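Local coordinates for histidine kinase (Paraburkholderia phymatum, PDB 6NB0), which probably transfers the gamma-phosphate of ATP to a histidine side chain of a protein, as a sensor kinase of phosphorelay signalling, at residues L182-A187 with A210-Q215; V157-T162 with G194-L199. All coordinates share one frame; numbering follows the deposited sequence. Where two conformers were deposited one is given.

How the contacts relate
Of the elements involved, strand 157-161 comes first along the chain, then, after strand 168-171, helix 173-189 and strands 196-204 and 207-214. Contact 2 (157-162 with 194-199) closes a loop of 31 residues that carries helix 173-189 and brings strand 196-204 alongside strand 157-161. Contact 1 (182-187 with 210-215) closes a shorter loop of 22 residues, just over half of it strand: all of 196-204 and the start of 207-214. Because the segments alternate along the chain, the two loops cross and neither lies within the other. Contact 1 fastens the helix to the sheet, and contact 2 adds the sheet's outermost strand on that side. They meet where Val197 packs on Ala187 and Val212.

Contact 1: residues L182-A187 with A210-Q215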
ATOM      1  N   LEU A 182      -5.235   2.018  12.898  1.00 22.14           N
ATOM      2  CA  LEU A 182      -6.202   1.154  12.219  1.00 24.17           C
ATOM      3  C   LEU A 182      -7.123   0.477  13.218  1.00 24.18           C
ATOM      4  O   LEU A 182      -8.325   0.331  12.964  1.00 25.85           O
ATOM      5  CB  LEU A 182      -5.456   0.110  11.375  1.00 24.88           C
ATOM      6  CG  LEU A 182      -6.317  -0.903  10.587  1.00 23.70           C
ATOM      7  CD1 LEU A 182      -7.275  -0.170   9.627  1.00 24.11           C
ATOM      8  CD2 LEU A 182      -5.409  -1.856   9.786  1.00 22.85           C
ATOM      9  N   LEU A 183      -6.570   0.064  14.363  1.00 26.01           N
ATOM     10  CA  LEU A 183      -7.375  -0.508  15.441  1.00 25.72           C
ATOM     11  C   LEU A 183      -8.541   0.413  15.797  1.00 29.77           C
ATOM     12  O   LEU A 183      -9.692  -0.032  15.907  1.00 27.36           O
ATOM     13  CB  LEU A 183      -6.471  -0.742  16.657  1.00 32.26           C
ATOM     14  CG  LEU A 183      -6.778  -1.845  17.659  1.00 43.23           C
ATOM     15  CD1 LEU A 183      -6.505  -3.200  17.003  1.00 33.35           C
ATOM     16  CD2 LEU A 183      -5.934  -1.646  18.927  1.00 42.37           C
ATOM     17  N   VAL A 184      -8.259   1.714  15.974  1.00 25.36           N
ATOM     18  CA  VAL A 184      -9.324   2.664  16.317  1.00 27.57           C
ATOM     19  C   VAL A 184     -10.184   3.003  15.096  1.00 28.13           C
ATOM     20  O   VAL A 184     -11.416   3.084  15.194  1.00 25.41           O
ATOM     21  CB  VAL A 184      -8.730   3.946  16.948  1.00 24.87           C
ATOM     22  CG1 VAL A 184      -9.864   4.909  17.375  1.00 24.84           C
ATOM     23  CG2 VAL A 184      -7.829   3.591  18.186  1.00 24.33           C
ATOM     24  N   THR A 185      -9.555   3.254  13.948  1.00 24.65           N
ATOM     25  CA  THR A 185     -10.312   3.642  12.750  1.00 22.90           C
ATOM     26  C   THR A 185     -11.311   2.555  12.345  1.00 23.64           C
ATOM     27  O   THR A 185     -12.443   2.855  11.935  1.00 26.12           O
ATOM     28  CB  THR A 185      -9.334   3.930  11.608  1.00 23.39           C
ATOM     29  OG1 THR A 185      -8.540   5.076  11.953  1.00 24.06           O
ATOM     30  CG2 THR A 185     -10.068   4.225  10.299  1.00 25.92           C
ATOM     31  N   PHE A 186     -10.907   1.290  12.436  1.00 24.61           N
ATOM     32  CA  PHE A 186     -11.835   0.206  12.098  1.00 26.81           C
ATOM     33  C   PHE A 186     -13.086   0.271  12.970  1.00 23.48           C
ATOM     34  O   PHE A 186     -14.220   0.128  12.481  1.00 24.21           O
ATOM     35  CB  PHE A 186     -11.130  -1.150  12.256  1.00 25.48           C
ATOM     36  CG  PHE A 186     -12.027  -2.329  11.921  1.00 25.00           C
ATOM     37  CD1 PHE A 186     -12.823  -2.906  12.881  1.00 25.31           C
ATOM     38  CD2 PHE A 186     -12.083  -2.814  10.619  1.00 27.45           C
ATOM     39  CE1 PHE A 186     -13.685  -3.968  12.558  1.00 27.99           C
ATOM     40  CE2 PHE A 186     -12.925  -3.868  10.279  1.00 32.45           C
ATOM     41  CZ  PHE A 186     -13.715  -4.453  11.249  1.00 28.43           C
ATOM     42  N   ALA A 187     -12.891   0.445  14.281  1.00 23.95           N
ATOM     43  CA  ALA A 187     -14.032   0.510  15.191  1.00 26.63           C
ATOM     44  C   ALA A 187     -14.916   1.695  14.849  1.00 29.20           C
ATOM     45  O   ALA A 187     -16.149   1.571  14.824  1.00 28.20           O
ATOM     46  CB  ALA A 187     -13.536   0.591  16.643  1.00 24.14           C
ATOM     47  N   ALA A 210      -3.178  -3.248  24.044  1.00 30.26           N
ATOM     48  CA  ALA A 210      -4.070  -2.188  23.574  1.00 28.54           C
ATOM     49  C   ALA A 210      -5.356  -2.844  23.102  1.00 36.32           C
ATOM     50  O   ALA A 210      -5.313  -3.763  22.273  1.00 35.47           O
ATOM     51  CB  ALA A 210      -3.440  -1.386  22.432  1.00 26.00           C
ATOM     52  N   THR A 211      -6.492  -2.382  23.627  1.00 28.83           N
ATOM     53  CA  THR A 211      -7.790  -2.953  23.294  1.00 29.39           C
ATOM     54  C   THR A 211      -8.718  -1.822  22.893  1.00 31.40           C
ATOM     55  O   THR A 211      -8.778  -0.798  23.583  1.00 28.61           O
ATOM     56  CB  THR A 211      -8.384  -3.726  24.478  1.00 33.06           C
ATOM     57  OG1 THR A 211      -7.532  -4.838  24.781  1.00 37.05           O
ATOM     58  CG2 THR A 211      -9.780  -4.233  24.134  1.00 33.25           C
ATOM     59  N   VAL A 212      -9.412  -1.992  21.771  1.00 28.04           N
ATOM     60  CA  VAL A 212     -10.463  -1.067  21.360  1.00 27.16           C
ATOM     61  C   VAL A 212     -11.788  -1.785  21.583  1.00 29.71           C
ATOM     62  O   VAL A 212     -11.953  -2.931  21.149  1.00 26.63           O
ATOM     63  CB  VAL A 212     -10.286  -0.615  19.900  1.00 26.84           C
ATOM     64  CG1 VAL A 212     -11.504   0.141  19.429  1.00 27.40           C
ATOM     65  CG2 VAL A 212      -9.039   0.271  19.747  1.00 27.31           C
ATOM     66  N   SER A 213     -12.702  -1.153  22.324  1.00 27.10           N
ATOM     67  CA  SER A 213     -13.995  -1.752  22.608  0.53 29.09           C
ATOM     68  C   SER A 213     -15.100  -0.765  22.268  1.00 31.35           C
ATOM     69  O   SER A 213     -14.966   0.441  22.493  1.00 28.67           O
ATOM     70  CB  SER A 213     -14.115  -2.207  24.072  0.53 34.68           C
ATOM     71  OG  SER A 213     -13.969  -1.130  24.975  0.53 34.36           O
ATOM     72  N   TRP A 214     -16.189  -1.287  21.705  1.00 30.06           N
ATOM     73  CA  TRP A 214     -17.260  -0.411  21.239  1.00 28.24           C
ATOM     74  C   TRP A 214     -18.498  -1.227  20.928  1.00 33.26           C
ATOM     75  O   TRP A 214     -18.414  -2.430  20.659  1.00 30.23           O
ATOM     76  CB  TRP A 214     -16.821   0.380  19.990  1.00 30.66           C
ATOM     77  CG  TRP A 214     -16.898  -0.348  18.674  1.00 28.93           C
ATOM     78  CD1 TRP A 214     -17.770  -0.089  17.649  1.00 29.36           C
ATOM     79  CD2 TRP A 214     -16.035  -1.413  18.206  1.00 27.14           C
ATOM     80  NE1 TRP A 214     -17.516  -0.932  16.579  1.00 29.20           N
ATOM     81  CE2 TRP A 214     -16.467  -1.757  16.899  1.00 30.03           C
ATOM     82  CE3 TRP A 214     -14.958  -2.113  18.764  1.00 27.96           C
ATOM     83  CZ2 TRP A 214     -15.843  -2.760  16.138  1.00 27.23           C
ATOM     84  CZ3 TRP A 214     -14.340  -3.109  18.009  1.00 30.65           C
ATOM     85  CH2 TRP A 214     -14.784  -3.425  16.715  1.00 33.20           C
ATOM     86  N   GLN A 215     -19.655  -0.564  20.995  1.00 30.63           N
ATOM     87  CA  GLN A 215     -20.901  -1.169  20.543  1.00 30.68           C
ATOM     88  C   GLN A 215     -20.979  -1.039  19.024  1.00 32.40           C
ATOM     89  O   GLN A 215     -21.096   0.068  18.492  1.00 34.29           O
ATOM     90  CB  GLN A 215     -22.101  -0.505  21.223  1.00 35.52           C
ATOM     91  CG  GLN A 215     -23.298  -1.421  21.287  1.00 60.03           C
ATOM     92  CD  GLN A 215     -23.124  -2.538  22.305  1.00 74.26           C
ATOM     93  OE1 GLN A 215     -23.717  -3.607  22.171  1.00 86.74           O
ATOM     94  NE2 GLN A 215     -22.314  -2.288  23.334  1.00 71.32           N
TER
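Ala187 sets its methyl group on the indole of Trp214: CB stands 3.6 Å from the centroid of the six-membered ring, 14° off the ring normal, a CH-pi contact over the face. A residue as small as alanine suits this place, because the helix backbone comes almost down onto the ring. Phe186 CE1 is 4.3 Å from Trp214 CH2, a looser touch in which the indole atom lies at the edge of the phenyl ring.

Val212 packs against Leu183 and Ala187, one turn apart on the helix. Its CB lies 4.1 Å from Leu183 O. CG1, anti to the backbone N (chi1 170°), presses on Ala187 CB at 3.5 Å, tighter than usual for two carbons. CG2 meets Leu183 CG at 3.7 Å, with Leu183 CD2 equally near, and also touches Val184 CG2. The Leu183 and Val212 side chains run past one another head to tail, and Leu183 CD2 reaches on to Ala210 CB, 4.3 Å away.

Helix segment 182-187 and strand segment 210-214 run nearly parallel, their axes 7° apart, joining the helical layer to the sheet. Of the touching side chains, Trp214 alone has a polar group, NE1, whose hydrogen bond to Ala190 O helps fix the indole's rotation. Leu183 O is buried with no partner in the model, so cohesion comes from dispersion and close shape fit.

Contact 2: residues V157-T162 with G194-L199; sequences VLALNT and GTTVTL
Val157 O accepts the N-H of Val197 at 2.8 Å, the donor lying nearly in line with the C=O bond (175° at the oxygen). The same oxygen is also approached by Thr196 CA at 3.3 Å, a CA-H...O contact that supplements the stronger bond. Two residues on, Ala159 repeats the pattern: its O takes the N-H of Leu199 at 2.8 Å, and its own N donates to Val197 O, tilted 17° from that carbonyl's plane. Val157 N to Thr195 O and Asn161 N to Leu199 O complete a ladder of five bonds, the last of them the straightest, with 175° at the hydrogen.

This is parallel pairing, in which Val157 bonds to Thr195 and Val197, and Ala159 to Val197 and Leu199, the residues flanking their partners; the Asn161 backbone also bonds Ala201. Strand 168-171 and helix 173-189 lie in the connection, a beta-alpha-beta crossover at the margin of the mixed sheet, consistent with the alpha/beta sandwich of histidine kinase ATP-binding domains.

The two faces differ in chemistry. Leu158, Val197, Leu160 and Leu199 point to the helical layer. Leu158 CD2 lies 3.9 Å from Val197 CB, the two side chains side by side, and Leu158 and Leu199 both pack on Val184. Leu160 CD1 comes 3.5 Å from Leu199 O and lies beside the Leu199 side chain; Arg136 and Asp140 of helix 135-154 adjoin this leucine. Val157, Ala159, Thr196 and Thr198 occupy the more exposed face. Branching at CB suits Val157, Thr196 and Thr198 to a strand, and the threonine hydroxyls suit a face nearer solvent. There the small methyl of Ala159, CB, packs 3.9 Å from Thr198 OG1.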
ATOM      1  N   VAL A 157     -17.591   9.425  19.498  1.00 31.50           N
ATOM      2  CA  VAL A 157     -16.784   9.921  20.610  1.00 28.39           C
ATOM      3  C   VAL A 157     -15.643   8.938  20.820  1.00 30.04           C
ATOM      4  O   VAL A 157     -15.872   7.723  20.897  1.00 31.87           O
ATOM      5  CB  VAL A 157     -17.639  10.074  21.883  1.00 28.11           C
ATOM      6  CG1 VAL A 157     -16.779  10.487  23.082  1.00 30.52           C
ATOM      7  CG2 VAL A 157     -18.765  11.109  21.642  1.00 30.85           C
ATOM      8  N   LEU A 158     -14.410   9.445  20.866  1.00 27.00           N
ATOM      9  CA  LEU A 158     -13.253   8.619  21.192  1.00 28.24           C
ATOM     10  C   LEU A 158     -12.864   8.837  22.645  1.00 30.04           C
ATOM     11  O   LEU A 158     -12.809   9.976  23.114  1.00 28.38           O
ATOM     12  CB  LEU A 158     -12.058   8.944  20.287  1.00 32.62           C
ATOM     13  CG  LEU A 158     -12.264   8.785  18.774  1.00 32.83           C
ATOM     14  CD1 LEU A 158     -10.945   9.051  18.021  1.00 34.26           C
ATOM     15  CD2 LEU A 158     -12.811   7.386  18.438  1.00 31.09           C
ATOM     16  N   ALA A 159     -12.556   7.745  23.349  1.00 26.59           N
ATOM     17  CA  ALA A 159     -12.124   7.831  24.740  1.00 25.28           C
ATOM     18  C   ALA A 159     -10.830   7.057  24.880  1.00 30.02           C
ATOM     19  O   ALA A 159     -10.666   5.987  24.282  1.00 29.72           O
ATOM     20  CB  ALA A 159     -13.178   7.286  25.734  1.00 30.77           C
ATOM     21  N   LEU A 160      -9.899   7.621  25.629  1.00 28.91           N
ATOM     22  CA  LEU A 160      -8.645   6.947  25.924  1.00 31.51           C
ATOM     23  C   LEU A 160      -8.619   6.658  27.410  1.00 29.84           C
ATOM     24  O   LEU A 160      -8.789   7.571  28.227  1.00 32.95           O
ATOM     25  CB  LEU A 160      -7.439   7.790  25.509  1.00 32.13           C
ATOM     26  CG  LEU A 160      -6.064   7.261  25.945  1.00 34.27           C
ATOM     27  CD1 LEU A 160      -5.697   5.921  25.238  1.00 28.48           C
ATOM     28  CD2 LEU A 160      -5.002   8.348  25.724  1.00 33.32           C
ATOM     29  N   ASN A 161      -8.413   5.395  27.756  1.00 27.73           N
ATOM     30  CA  ASN A 161      -8.304   4.957  29.146  0.57 33.09           C
ATOM     31  C   ASN A 161      -6.941   4.305  29.331  1.00 36.37           C
ATOM     32  O   ASN A 161      -6.718   3.181  28.867  1.00 29.79           O
ATOM     33  CB  ASN A 161      -9.432   3.987  29.495  0.57 37.60           C
ATOM     34  CG  ASN A 161      -9.302   3.425  30.892  0.57 43.02           C
ATOM     35  OD1 ASN A 161      -8.806   4.093  31.797  0.57 50.20           O
ATOM     36  ND2 ASN A 161      -9.745   2.185  31.076  0.57 47.09           N
ATOM     37  N   THR A 162      -6.027   5.002  30.003  1.00 31.35           N
ATOM     38  CA  THR A 162      -4.710   4.428  30.204  1.00 34.27           C
ATOM     39  C   THR A 162      -4.103   5.044  31.451  1.00 36.40           C
ATOM     40  O   THR A 162      -4.331   6.233  31.721  1.00 36.31           O
ATOM     41  CB  THR A 162      -3.773   4.639  29.007  1.00 31.20           C
ATOM     42  OG1 THR A 162      -2.533   3.972  29.264  1.00 31.39           O
ATOM     43  CG2 THR A 162      -3.492   6.135  28.736  1.00 34.46           C
ATOM     44  N   GLY A 194     -22.909   8.838  17.556  1.00 31.76           N
ATOM     45  CA  GLY A 194     -23.163   8.878  18.987  1.00 31.43           C
ATOM     46  C   GLY A 194     -22.552   7.736  19.778  1.00 32.58           C
ATOM     47  O   GLY A 194     -22.585   7.766  21.014  1.00 32.93           O
ATOM     48  N   THR A 195     -22.005   6.732  19.107  1.00 30.10           N
ATOM     49  CA  THR A 195     -21.284   5.648  19.771  1.00 30.30           C
ATOM     50  C   THR A 195     -19.957   6.139  20.335  1.00 32.53           C
ATOM     51  O   THR A 195     -19.310   7.025  19.772  1.00 32.05           O
ATOM     52  CB  THR A 195     -21.049   4.501  18.764  1.00 27.78           C
ATOM     53  OG1 THR A 195     -22.324   3.940  18.415  1.00 34.83           O
ATOM     54  CG2 THR A 195     -20.147   3.397  19.354  1.00 30.32           C
ATOM     55  N   THR A 196     -19.560   5.567  21.470  1.00 29.18           N
ATOM     56  CA  THR A 196     -18.241   5.793  22.051  1.00 29.06           C
ATOM     57  C   THR A 196     -17.315   4.622  21.724  1.00 31.29           C
ATOM     58  O   THR A 196     -17.634   3.471  22.036  1.00 30.85           O
ATOM     59  CB  THR A 196     -18.336   5.972  23.567  1.00 27.66           C
ATOM     60  OG1 THR A 196     -19.171   7.096  23.851  1.00 31.17           O
ATOM     61  CG2 THR A 196     -16.941   6.205  24.172  1.00 29.42           C
ATOM     62  N   VAL A 197     -16.174   4.927  21.113  1.00 28.81           N
ATOM     63  CA  VAL A 197     -15.092   3.964  20.880  1.00 27.93           C
ATOM     64  C   VAL A 197     -13.999   4.216  21.909  1.00 31.48           C
ATOM     65  O   VAL A 197     -13.491   5.335  22.021  1.00 27.63           O
ATOM     66  CB  VAL A 197     -14.544   4.075  19.446  1.00 24.68           C
ATOM     67  CG1 VAL A 197     -13.303   3.166  19.260  1.00 24.10           C
ATOM     68  CG2 VAL A 197     -15.648   3.700  18.425  1.00 24.74           C
ATOM     69  N   THR A 198     -13.644   3.192  22.682  1.00 27.63           N
ATOM     70  CA  THR A 198     -12.674   3.355  23.761  1.00 25.45           C
ATOM     71  C   THR A 198     -11.399   2.601  23.409  1.00 30.79           C
ATOM     72  O   THR A 198     -11.456   1.408  23.082  1.00 28.45           O
ATOM     73  CB  THR A 198     -13.244   2.840  25.086  1.00 26.43           C
ATOM     74  OG1 THR A 198     -14.378   3.629  25.461  1.00 29.79           O
ATOM     75  CG2 THR A 198     -12.178   2.866  26.200  1.00 31.82           C
ATOM     76  N   LEU A 199     -10.259   3.296  23.477  1.00 23.45           N
ATOM     77  CA  LEU A 199      -8.945   2.667  23.420  1.00 24.36           C
ATOM     78  C   LEU A 199      -8.436   2.508  24.850  1.00 27.03           C
ATOM     79  O   LEU A 199      -8.244   3.513  25.553  1.00 29.30           O
ATOM     80  CB  LEU A 199      -7.985   3.528  22.593  1.00 23.90           C
ATOM     81  CG  LEU A 199      -6.506   3.104  22.564  1.00 28.58           C
ATOM     82  CD1 LEU A 199      -6.361   1.691  22.024  1.00 27.38           C
ATOM     83  CD2 LEU A 199      -5.718   4.076  21.698  1.00 26.46           C
TER